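Long-range contacts in purine nucleoside phosphorylase (Thermus thermophilus, PDB 1ODJ), which probably catalyses the reversible, phosphate-dependent cleavage of purine nucleosides to the free base and ribose 1-phosphate, working as a hexamer: residues Pro3-Ala8 with Asp42-Trp47; Val17-Asp22 with Gln61-Gly66; Leu34-Arg39 with Thr50-Gly55; Val153-Ala158 with Met180-Leu185. All blocks are in the same frame, centred on the assembly; numbering follows the deposited sequence.

Interaction 1 (Pro3-Ala8 with Asp42-Trp47); sequences PIHVRA and DHRGLW. With GMP (guanosine), chain J; SO4 (sulfate ion), chain I.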
# COMPACT_ATOMS: atom_id res chain seq x y z
N PRO A 3 -31.30 -4.82 -17.33
CA PRO A 3 -30.36 -4.39 -16.30
C PRO A 3 -31.05 -3.67 -15.15
O PRO A 3 -32.18 -3.19 -15.27
CB PRO A 3 -29.40 -3.49 -17.06
CG PRO A 3 -29.35 -4.15 -18.39
CD PRO A 3 -30.82 -4.41 -18.66
N ILE A 4 -30.35 -3.59 -14.03
CA ILE A 4 -30.86 -2.95 -12.83
C ILE A 4 -30.93 -1.43 -12.91
O ILE A 4 -31.91 -0.83 -12.48
CB ILE A 4 -29.99 -3.33 -11.63
CG1 ILE A 4 -30.10 -4.84 -11.38
CG2 ILE A 4 -30.38 -2.53 -10.41
CD1 ILE A 4 -29.02 -5.39 -10.47
N HIS A 5 -29.90 -0.80 -13.47
CA HIS A 5 -29.86 0.66 -13.51
C HIS A 5 -30.27 1.33 -14.82
O HIS A 5 -30.82 2.43 -14.82
CB HIS A 5 -28.47 1.14 -13.08
CG HIS A 5 -28.02 0.56 -11.77
ND1 HIS A 5 -27.63 -0.75 -11.63
CD2 HIS A 5 -27.91 1.12 -10.54
CE1 HIS A 5 -27.29 -0.98 -10.37
NE2 HIS A 5 -27.45 0.15 -9.69
N VAL A 6 -29.97 0.67 -15.94
CA VAL A 6 -30.37 1.18 -17.25
C VAL A 6 -31.50 0.26 -17.68
O VAL A 6 -31.32 -0.62 -18.53
CB VAL A 6 -29.22 1.10 -18.27
CG1 VAL A 6 -29.74 1.41 -19.64
CG2 VAL A 6 -28.14 2.08 -17.91
N ARG A 7 -32.65 0.45 -17.05
CA ARG A 7 -33.84 -0.35 -17.32
C ARG A 7 -34.19 -0.29 -18.81
O ARG A 7 -35.10 0.45 -19.21
CB ARG A 7 -35.04 0.19 -16.51
CG ARG A 7 -34.75 0.56 -15.04
CD ARG A 7 -34.56 -0.65 -14.13
NE ARG A 7 -35.29 -0.49 -12.87
CZ ARG A 7 -35.18 -1.30 -11.81
NH1 ARG A 7 -34.36 -2.35 -11.84
NH2 ARG A 7 -35.92 -1.09 -10.73
N ALA A 8 -33.48 -1.05 -19.63
CA ALA A 8 -33.73 -1.06 -21.07
C ALA A 8 -33.59 -2.44 -21.66
O ALA A 8 -33.00 -3.35 -21.06
CB ALA A 8 -32.79 -0.11 -21.77
N ASP A 42 -34.78 6.48 -18.01
CA ASP A 42 -34.62 7.69 -17.23
C ASP A 42 -34.61 7.30 -15.77
O ASP A 42 -34.84 8.12 -14.88
CB ASP A 42 -35.75 8.69 -17.53
CG ASP A 42 -37.12 8.16 -17.15
OD1 ASP A 42 -38.12 8.80 -17.53
OD2 ASP A 42 -37.19 7.12 -16.46
N HIS A 43 -34.34 6.02 -15.52
CA HIS A 43 -34.29 5.50 -14.17
C HIS A 43 -33.04 6.06 -13.48
O HIS A 43 -31.97 6.13 -14.08
CB HIS A 43 -34.24 3.98 -14.18
CG HIS A 43 -34.43 3.37 -12.83
ND1 HIS A 43 -33.54 2.48 -12.28
CD2 HIS A 43 -35.43 3.52 -11.92
CE1 HIS A 43 -33.98 2.10 -11.09
NE2 HIS A 43 -35.12 2.72 -10.85
N ARG A 44 -33.20 6.44 -12.22
CA ARG A 44 -32.13 7.02 -11.42
C ARG A 44 -31.55 8.24 -12.12
O ARG A 44 -30.43 8.66 -11.84
CB ARG A 44 -31.03 5.99 -11.16
CG ARG A 44 -31.38 5.03 -10.04
CD ARG A 44 -30.39 3.90 -9.93
NE ARG A 44 -30.68 3.06 -8.77
CZ ARG A 44 -30.38 3.40 -7.53
NH1 ARG A 44 -29.77 4.56 -7.28
NH2 ARG A 44 -30.71 2.60 -6.52
N GLY A 45 -32.32 8.81 -13.04
CA GLY A 45 -31.87 9.98 -13.77
C GLY A 45 -30.84 9.70 -14.84
O GLY A 45 -30.23 10.62 -15.38
N LEU A 46 -30.64 8.43 -15.17
CA LEU A 46 -29.67 8.06 -16.19
C LEU A 46 -30.24 8.19 -17.61
O LEU A 46 -30.17 7.25 -18.40
CB LEU A 46 -29.21 6.63 -15.95
CG LEU A 46 -28.60 6.36 -14.58
CD1 LEU A 46 -28.29 4.90 -14.45
CD2 LEU A 46 -27.33 7.18 -14.44
N TRP A 47 -30.80 9.35 -17.93
CA TRP A 47 -31.38 9.60 -19.26
C TRP A 47 -30.55 8.98 -20.39
O TRP A 47 -29.33 9.23 -20.52
CB TRP A 47 -31.54 11.10 -19.49
CG TRP A 47 -32.55 11.79 -18.58
CD1 TRP A 47 -33.30 11.22 -17.59
CD2 TRP A 47 -32.92 13.18 -18.61
NE1 TRP A 47 -34.11 12.16 -17.00
CE2 TRP A 47 -33.89 13.38 -17.60
CE3 TRP A 47 -32.51 14.28 -19.39
CZ2 TRP A 47 -34.48 14.63 -17.35
CZ3 TRP A 47 -33.09 15.53 -19.14
CH2 TRP A 47 -34.07 15.69 -18.13
O5' GMP J . -28.19 0.23 -7.19
C5' GMP J . -26.93 0.52 -6.59
C4' GMP J . -27.25 1.63 -5.59
O4' GMP J . -28.22 1.24 -4.54
C3' GMP J . -26.02 2.09 -4.80
O3' GMP J . -26.10 3.53 -4.73
C2' GMP J . -26.12 1.43 -3.40
O2' GMP J . -25.97 2.33 -2.29
C1' GMP J . -27.46 0.62 -3.47
N9 GMP J . -27.33 -0.87 -3.63
C8 GMP J . -28.38 -1.76 -3.66
N7 GMP J . -28.00 -3.01 -3.80
C5 GMP J . -26.61 -2.94 -3.86
C6 GMP J . -25.65 -3.98 -4.01
O6 GMP J . -25.84 -5.21 -4.13
N1 GMP J . -24.35 -3.48 -4.04
C2 GMP J . -24.02 -2.16 -3.92
N2 GMP J . -22.71 -1.88 -3.98
N3 GMP J . -24.90 -1.18 -3.78
C4 GMP J . -26.17 -1.64 -3.76
S SO4 I . -29.59 4.06 -2.92
O1 SO4 I . -28.85 4.78 -3.96
O2 SO4 I . -30.51 3.12 -3.58
O3 SO4 I . -30.33 5.04 -2.12
O4 SO4 I . -28.67 3.32 -2.05
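H5 and H43 mark the closest backbone approach, 6.6 Å between their CA atoms; at that spacing two irregular loops meet through side chains, with no main-chain bond between them. Loop 42-47 folds back on itself, L46 N bonding to H43 O and L46 centring an inverse gamma turn. R7 lays its guanidinium flat on one face of the H43 ring, planes 17° apart and centres 4.2 Å apart; bends at chi2 and chi3 carry NE to 3.4 Å from H43 CE1. R44 CG lies over the opposite face, and H5 O sits at the ring's edge. As in other hexameric nucleoside phosphorylases, these loops complete an active site of the second subunit: H5 NE2 shares a 2.6 Å hydrogen bond with guanosine O5', and R44 NH2 donates to sulfate O2 (3.0 Å, 164°), probably where phosphate binds. With an alanine in place of H43, the R7 guanidinium would probably lose its stacking surface and be set free to turn. The rotation of the H5 ring is fixed by ND1, which bonds to E76 OE2. R44 CD passes 3.8 Å from H5 CD2, while L46 CD1 reaches H5 O at 3.6 Å.

Interaction 2 (Val17-Asp22 with Gln61-Gly66); sequences VLLPGD and QTTGMG. With GMP (guanosine), chain H; SO4 (sulfate ion), chain G.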
# COMPACT_ATOMS: atom_id res chain seq x y z
N VAL A 17 -22.16 4.50 -28.82
CA VAL A 17 -22.71 5.29 -27.73
C VAL A 17 -21.83 6.43 -27.25
O VAL A 17 -20.62 6.27 -27.09
CB VAL A 17 -22.99 4.39 -26.51
CG1 VAL A 17 -23.58 5.23 -25.35
CG2 VAL A 17 -23.92 3.23 -26.91
N LEU A 18 -22.46 7.59 -27.02
CA LEU A 18 -21.78 8.75 -26.47
C LEU A 18 -22.16 8.73 -24.99
O LEU A 18 -23.31 8.47 -24.64
CB LEU A 18 -22.26 10.07 -27.10
CG LEU A 18 -21.89 10.37 -28.55
CD1 LEU A 18 -22.17 11.84 -28.84
CD2 LEU A 18 -20.44 10.05 -28.80
N LEU A 19 -21.18 8.98 -24.12
CA LEU A 19 -21.43 8.96 -22.68
C LEU A 19 -21.19 10.31 -22.04
O LEU A 19 -20.06 10.63 -21.68
CB LEU A 19 -20.55 7.92 -21.99
CG LEU A 19 -20.55 6.47 -22.46
CD1 LEU A 19 -19.47 5.70 -21.70
CD2 LEU A 19 -21.92 5.84 -22.25
N PRO A 20 -22.23 11.13 -21.93
CA PRO A 20 -22.05 12.44 -21.29
C PRO A 20 -22.32 12.21 -19.80
O PRO A 20 -23.14 11.34 -19.44
CB PRO A 20 -23.13 13.29 -21.95
CG PRO A 20 -24.22 12.30 -22.21
CD PRO A 20 -23.47 11.11 -22.73
N GLY A 21 -21.65 12.95 -18.93
CA GLY A 21 -21.88 12.78 -17.50
C GLY A 21 -23.18 13.38 -16.97
O GLY A 21 -23.84 12.79 -16.10
N ASP A 22 -23.55 14.54 -17.49
CA ASP A 22 -24.77 15.26 -17.11
C ASP A 22 -25.95 14.95 -18.05
O ASP A 22 -25.87 15.18 -19.25
CB ASP A 22 -24.46 16.77 -17.08
CG ASP A 22 -25.70 17.64 -17.07
OD1 ASP A 22 -26.69 17.31 -16.40
OD2 ASP A 22 -25.68 18.70 -17.74
N GLN A 61 -25.96 8.17 -23.63
CA GLN A 61 -26.30 7.67 -22.31
C GLN A 61 -25.62 8.41 -21.17
O GLN A 61 -24.41 8.63 -21.17
CB GLN A 61 -25.93 6.18 -22.24
CG GLN A 61 -26.10 5.52 -20.89
CD GLN A 61 -27.54 5.48 -20.44
OE1 GLN A 61 -28.38 4.79 -21.02
NE2 GLN A 61 -27.85 6.24 -19.38
N THR A 62 -26.43 8.80 -20.18
CA THR A 62 -25.93 9.48 -19.00
C THR A 62 -25.21 8.47 -18.10
O THR A 62 -25.74 7.40 -17.81
CB THR A 62 -27.07 10.10 -18.22
OG1 THR A 62 -27.86 10.91 -19.10
CG2 THR A 62 -26.53 10.96 -17.07
N THR A 63 -24.02 8.83 -17.65
CA THR A 63 -23.21 7.96 -16.79
C THR A 63 -23.31 8.35 -15.32
O THR A 63 -23.32 7.49 -14.45
CB THR A 63 -21.72 8.02 -17.18
OG1 THR A 63 -21.26 9.37 -17.03
CG2 THR A 63 -21.51 7.59 -18.64
N GLY A 64 -23.40 9.65 -15.05
CA GLY A 64 -23.48 10.13 -13.68
C GLY A 64 -22.09 10.62 -13.34
O GLY A 64 -21.20 10.53 -14.18
N MET A 65 -21.89 11.15 -12.14
CA MET A 65 -20.57 11.63 -11.75
C MET A 65 -19.81 10.57 -10.96
O MET A 65 -20.33 10.02 -9.98
CB MET A 65 -20.68 12.92 -10.92
CG MET A 65 -21.25 14.11 -11.68
SD MET A 65 -21.10 15.68 -10.79
CE MET A 65 -22.45 15.50 -9.64
N GLY A 66 -18.59 10.28 -11.39
CA GLY A 66 -17.79 9.28 -10.69
C GLY A 66 -17.66 7.94 -11.40
O GLY A 66 -18.58 7.48 -12.08
O5' GMP H . -18.47 18.62 -12.14
C5' GMP H . -17.69 17.47 -11.89
C4' GMP H . -17.96 16.57 -13.10
O4' GMP H . -17.55 17.15 -14.40
C3' GMP H . -17.20 15.25 -13.04
O3' GMP H . -18.16 14.25 -13.49
C2' GMP H . -16.00 15.38 -14.01
O2' GMP H . -15.87 14.30 -14.95
C1' GMP H . -16.17 16.80 -14.62
N9 GMP H . -15.22 17.85 -14.13
C8 GMP H . -15.16 19.13 -14.62
N7 GMP H . -14.26 19.87 -14.05
C5 GMP H . -13.67 19.04 -13.11
C6 GMP H . -12.61 19.30 -12.18
O6 GMP H . -11.98 20.36 -12.00
N1 GMP H . -12.32 18.19 -11.40
C2 GMP H . -12.94 16.97 -11.51
N2 GMP H . -12.50 16.03 -10.66
N3 GMP H . -13.92 16.71 -12.37
C4 GMP H . -14.24 17.78 -13.14
S SO4 G . -19.03 15.67 -17.26
O1 SO4 G . -17.57 15.47 -17.46
O2 SO4 G . -19.76 14.75 -18.15
O3 SO4 G . -19.39 17.06 -17.59
O4 SO4 G . -19.41 15.36 -15.87
O HOH W 1 -19.16 9.63 -18.91
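L19 and T63 cross their side chains at about a right angle, with L19 CB 3.5 Å from T63 CG2. The T63 torsion (chi1 61°) puts the methyl beside its own backbone N, where it meets L19, and turns OG1 to G21 CA, 3.5 Å off. A water bridges T63 OG1 and L19 O. V17 and Q61 lie side by side and point the same way, V17 CG1 and Q61 CB 4.0 Å apart. Beyond CB, Q61 bends back, and its NE2 donates to T62 O, nearly in the amide plane; L46 O and the hydroxyl of Y40 hold the same amide. T62 rests CG2 on G21 O at 3.4 Å. Between the backbones, Q61 N bonds almost straight to L18 O (2.9 Å, 166°), and T63 N follows to P20 O at 3.2 Å. G21 gives a weak bond from N to sulfate O2 (2.7 Å); a CB there would collide with that oxygen, so the bare backbone suits an anion site. The parallel strands 16-19 and 56-61 end at the site, with helix 67-79 packed on L19 and Q61, helix 23-33 on P20 and T62, helix 214-232 on L18, and strand 84-93 pairing with strand 16-19.

Interaction 3 (Leu34-Arg39 with Thr50-Gly55); sequences LQNPRR and TGLYKG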
# COMPACT_ATOMS: atom_id res chain seq x y z
N LEU A 34 -29.16 14.12 -32.80
CA LEU A 34 -29.82 12.90 -33.24
C LEU A 34 -31.14 13.10 -33.98
O LEU A 34 -31.93 13.98 -33.64
CB LEU A 34 -30.05 11.98 -32.04
CG LEU A 34 -28.84 11.73 -31.12
CD1 LEU A 34 -29.16 10.56 -30.19
CD2 LEU A 34 -27.59 11.43 -31.94
N GLN A 35 -31.37 12.28 -35.01
CA GLN A 35 -32.62 12.35 -35.77
C GLN A 35 -33.57 11.32 -35.16
O GLN A 35 -33.16 10.18 -34.89
CB GLN A 35 -32.39 12.00 -37.25
CG GLN A 35 -31.42 12.91 -38.00
CD GLN A 35 -31.74 14.38 -37.84
OE1 GLN A 35 -32.90 14.76 -37.66
NE2 GLN A 35 -30.72 15.22 -37.90
N ASN A 36 -34.82 11.71 -34.95
CA ASN A 36 -35.81 10.79 -34.39
C ASN A 36 -35.25 10.06 -33.15
O ASN A 36 -35.27 8.83 -33.05
CB ASN A 36 -36.21 9.79 -35.48
CG ASN A 36 -37.24 8.79 -35.01
OD1 ASN A 36 -38.29 9.17 -34.48
ND2 ASN A 36 -36.94 7.51 -35.22
N PRO A 37 -34.72 10.83 -32.18
CA PRO A 37 -34.15 10.24 -30.96
C PRO A 37 -35.26 9.81 -30.02
O PRO A 37 -36.31 10.46 -29.97
CB PRO A 37 -33.34 11.39 -30.39
CG PRO A 37 -34.22 12.57 -30.70
CD PRO A 37 -34.61 12.31 -32.15
N ARG A 38 -35.04 8.73 -29.29
CA ARG A 38 -36.05 8.23 -28.36
C ARG A 38 -35.40 7.91 -27.02
O ARG A 38 -34.36 7.24 -26.99
CB ARG A 38 -36.73 6.99 -28.94
CG ARG A 38 -37.36 7.25 -30.31
CD ARG A 38 -38.27 6.12 -30.79
NE ARG A 38 -38.95 6.49 -32.03
CZ ARG A 38 -39.98 5.83 -32.57
NH1 ARG A 38 -40.46 4.74 -31.99
NH2 ARG A 38 -40.51 6.27 -33.70
N ARG A 39 -36.00 8.39 -25.93
CA ARG A 39 -35.45 8.14 -24.59
C ARG A 39 -35.85 6.75 -24.15
O ARG A 39 -37.04 6.48 -23.95
CB ARG A 39 -35.95 9.16 -23.57
CG ARG A 39 -35.26 9.01 -22.22
CD ARG A 39 -35.35 10.27 -21.37
NE ARG A 39 -36.66 10.45 -20.74
CZ ARG A 39 -36.97 11.47 -19.94
NH1 ARG A 39 -36.07 12.40 -19.67
NH2 ARG A 39 -38.18 11.55 -19.41
N THR A 50 -31.60 7.14 -27.96
CA THR A 50 -31.02 6.49 -29.11
C THR A 50 -31.74 7.09 -30.30
O THR A 50 -32.93 7.37 -30.22
CB THR A 50 -31.25 4.98 -29.09
OG1 THR A 50 -30.98 4.47 -27.78
CG2 THR A 50 -30.29 4.31 -30.03
N GLY A 51 -31.00 7.30 -31.39
CA GLY A 51 -31.57 7.87 -32.60
C GLY A 51 -30.61 7.63 -33.75
O GLY A 51 -29.82 6.69 -33.71
N LEU A 52 -30.68 8.46 -34.78
CA LEU A 52 -29.78 8.30 -35.91
C LEU A 52 -28.94 9.55 -36.14
O LEU A 52 -29.40 10.67 -35.94
CB LEU A 52 -30.55 8.01 -37.22
CG LEU A 52 -31.46 6.79 -37.43
CD1 LEU A 52 -30.75 5.53 -36.97
CD2 LEU A 52 -32.75 6.98 -36.67
N TYR A 53 -27.69 9.35 -36.53
CA TYR A 53 -26.82 10.47 -36.85
C TYR A 53 -26.36 10.12 -38.25
O TYR A 53 -25.74 9.08 -38.47
CB TYR A 53 -25.61 10.57 -35.95
CG TYR A 53 -24.72 11.71 -36.37
CD1 TYR A 53 -25.19 13.03 -36.36
CD2 TYR A 53 -23.42 11.48 -36.83
CE1 TYR A 53 -24.39 14.09 -36.79
CE2 TYR A 53 -22.61 12.54 -37.27
CZ TYR A 53 -23.11 13.84 -37.24
OH TYR A 53 -22.33 14.90 -37.65
N LYS A 54 -26.69 11.00 -39.19
CA LYS A 54 -26.34 10.80 -40.58
C LYS A 54 -26.66 9.38 -41.02
O LYS A 54 -25.86 8.73 -41.67
CB LYS A 54 -24.87 11.13 -40.80
CG LYS A 54 -24.67 12.64 -40.88
CD LYS A 54 -23.23 13.07 -41.04
CE LYS A 54 -23.17 14.59 -41.19
NZ LYS A 54 -21.77 15.10 -41.19
N GLY A 55 -27.84 8.92 -40.62
CA GLY A 55 -28.31 7.60 -41.02
C GLY A 55 -27.88 6.42 -40.18
O GLY A 55 -28.44 5.33 -40.33
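R38 and T50 form an antiparallel hydrogen-bonded pair in the beta hairpin of strands 37-41 and 48-53, and Q35 with L52 extends the pairing across a beta bulge. Q35 N donates to L52 O at 2.7 Å, in the carbonyl plane, and L52 N returns the bond to Q35 O at 3.0 Å, using a lone pair. R38 N reaches T50 O at 2.7 Å and T50 N reaches R38 O at 2.9 Å, both donors tilted from the plane. The register slips by one residue between the pairs, and the chain turns a corner at N36. There P37 CA comes within 3.9 Å of G51 CA. A CB on G51 would run into P37 CA and Q35 O, so the glycine lets the bulge sit this close.

The side chains of Q35, R38, T50 and L52 leave from one face of the sheet. L52 rests CD2 on Q35 O, 3.7 Å away, whereas Q35 bends at chi2 and its amide end swings off. L34 places CG beside its backbone N (chi1 -49°), which carries CD1 to 3.9 Å from G51 N; V60 of strand 56-61 packs against it. That strand also pairs with G51 through V58, so 48-53 lies between strands 37-41 and 56-61. T50 OG1 is held by D12 O and by S59 OG of 56-61, and one oxygen of E230, OE1, takes both the Y53 hydroxyl and K54 NZ.

Interaction 4 (Val153-Ala158 with Met180-Leu185); sequences VASEDA and MEASAL. With GMP (guanosine), chain H.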
# COMPACT_ATOMS: atom_id res chain seq x y z
N VAL A 153 -5.23 12.75 -18.78
CA VAL A 153 -6.14 13.45 -17.88
C VAL A 153 -6.04 12.57 -16.64
O VAL A 153 -5.46 11.49 -16.68
CB VAL A 153 -7.60 13.43 -18.37
CG1 VAL A 153 -7.68 14.04 -19.75
CG2 VAL A 153 -8.14 12.00 -18.37
N ALA A 154 -6.58 13.03 -15.52
CA ALA A 154 -6.51 12.22 -14.32
C ALA A 154 -7.92 12.01 -13.80
O ALA A 154 -8.73 12.94 -13.75
CB ALA A 154 -5.64 12.89 -13.27
N SER A 155 -8.23 10.77 -13.45
CA SER A 155 -9.56 10.47 -12.95
C SER A 155 -9.52 10.34 -11.44
O SER A 155 -8.92 9.40 -10.91
CB SER A 155 -10.08 9.15 -13.56
OG SER A 155 -10.22 9.24 -14.97
N GLU A 156 -10.15 11.28 -10.74
CA GLU A 156 -10.19 11.20 -9.29
C GLU A 156 -11.59 10.89 -8.76
O GLU A 156 -12.56 10.82 -9.52
CB GLU A 156 -9.66 12.50 -8.65
CG GLU A 156 -10.38 13.77 -9.07
CD GLU A 156 -9.80 15.01 -8.38
OE1 GLU A 156 -10.28 16.12 -8.66
OE2 GLU A 156 -8.86 14.87 -7.56
N ASP A 157 -11.68 10.68 -7.44
CA ASP A 157 -12.93 10.36 -6.77
C ASP A 157 -13.51 11.53 -5.99
O ASP A 157 -14.70 11.78 -6.02
CB ASP A 157 -12.71 9.20 -5.79
CG ASP A 157 -12.75 7.85 -6.48
OD1 ASP A 157 -12.25 6.87 -5.89
OD2 ASP A 157 -13.30 7.77 -7.60
N ALA A 158 -12.63 12.24 -5.29
CA ALA A 158 -13.03 13.37 -4.46
C ALA A 158 -12.79 14.70 -5.16
O ALA A 158 -11.68 15.22 -5.14
CB ALA A 158 -12.26 13.34 -3.15
N MET A 180 -13.79 12.72 -13.79
CA MET A 180 -14.20 11.61 -12.92
C MET A 180 -14.84 10.39 -13.56
O MET A 180 -15.76 9.81 -12.97
CB MET A 180 -15.15 12.15 -11.82
CG MET A 180 -14.44 13.01 -10.76
SD MET A 180 -15.53 14.03 -9.69
CE MET A 180 -16.55 12.73 -8.88
N GLU A 181 -14.39 9.98 -14.74
CA GLU A 181 -14.96 8.79 -15.39
C GLU A 181 -14.03 8.01 -16.30
O GLU A 181 -14.07 6.78 -16.30
CB GLU A 181 -16.20 9.14 -16.20
CG GLU A 181 -17.40 9.44 -15.35
CD GLU A 181 -17.40 10.86 -14.90
OE1 GLU A 181 -18.13 11.18 -13.93
OE2 GLU A 181 -16.67 11.66 -15.52
N ALA A 182 -13.22 8.72 -17.07
CA ALA A 182 -12.30 8.09 -18.01
C ALA A 182 -11.66 6.76 -17.57
O ALA A 182 -11.93 5.71 -18.17
CB ALA A 182 -11.21 9.09 -18.44
N SER A 183 -10.84 6.79 -16.52
CA SER A 183 -10.15 5.58 -16.07
C SER A 183 -10.99 4.30 -16.04
O SER A 183 -10.55 3.26 -16.53
CB SER A 183 -9.51 5.80 -14.70
OG SER A 183 -10.47 6.08 -13.70
N ALA A 184 -12.19 4.37 -15.47
CA ALA A 184 -13.06 3.20 -15.39
C ALA A 184 -13.53 2.75 -16.77
O ALA A 184 -13.70 1.56 -17.02
CB ALA A 184 -14.27 3.51 -14.50
N LEU A 185 -13.77 3.71 -17.65
CA LEU A 185 -14.19 3.43 -19.01
C LEU A 185 -13.06 2.66 -19.71
O LEU A 185 -13.26 1.54 -20.20
CB LEU A 185 -14.49 4.76 -19.70
CG LEU A 185 -14.93 4.75 -21.17
CD1 LEU A 185 -16.13 3.83 -21.36
CD2 LEU A 185 -15.29 6.16 -21.59
O5' GMP H . -18.47 18.62 -12.14
C5' GMP H . -17.69 17.47 -11.89
C4' GMP H . -17.96 16.57 -13.10
O4' GMP H . -17.55 17.15 -14.40
C3' GMP H . -17.20 15.25 -13.04
O3' GMP H . -18.16 14.25 -13.49
C2' GMP H . -16.00 15.38 -14.01
O2' GMP H . -15.87 14.30 -14.95
C1' GMP H . -16.17 16.80 -14.62
N9 GMP H . -15.22 17.85 -14.13
C8 GMP H . -15.16 19.13 -14.62
N7 GMP H . -14.26 19.87 -14.05
C5 GMP H . -13.67 19.04 -13.11
C6 GMP H . -12.61 19.30 -12.18
O6 GMP H . -11.98 20.36 -12.00
N1 GMP H . -12.32 18.19 -11.40
C2 GMP H . -12.94 16.97 -11.51
N2 GMP H . -12.50 16.03 -10.66
N3 GMP H . -13.92 16.71 -12.37
C4 GMP H . -14.24 17.78 -13.14
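Part of the nucleoside site is built where strand 152-156 meets the start of helix 182-192, S155 against S183. S183 N donates to S155 OG in a nearly straight bond (3.0 Å, 173°), and E179 holds the same hydroxyl while its carboxylate also takes the N-H groups of E181 and A182. V153 CG2 packs on A182 CB, 4.2 Å away. M180 runs alongside the strand's end, its CG 3.1 Å from E156 O and its CE 3.5 Å from D157 O, leaving SD between guanosine N2 and C3'. E156 leaves its backbone with CG between N and the carbonyl carbon (chi1 57°), then extends fully, so that OE1 accepts guanosine N2 at 3.0 Å; T162 binds the other oxygen. The ribose is gripped at O2', which accepts from M180 N at 2.9 Å and donates to E181 OE2 at 2.8 Å. E181 is itself positioned by R87 and by G66 N; an alanine here would probably leave O2' without this acceptor and R87 without its carboxylate partner. Such a methionine-glutamate pair at the strand-to-helix junction, holding the ribose O2', is consistent with the nucleoside-binding site of this phosphorylase family.

In the fold
From the N terminus, the chain opens interactions 1, 2 and 3 in turn before closing any. Loop 42-47 closes interaction 1 first, so it crosses both others; 50-55 then closes interaction 3, nested inside the loop that 61-66 completes for interaction 2. Interaction 4 follows in series, more than eighty residues later. Interactions 1 and 2 meet where W47 O and L46 O accept from T62 OG1 and Q61 NE2, joining the intersubunit loops to the central sheet. Interaction 2 reaches interaction 4 through G66 N and E181 OE1, and both border one guanosine. Interaction 3 lies about 28 Å from interaction 4, centre to centre, in the peripheral hairpin.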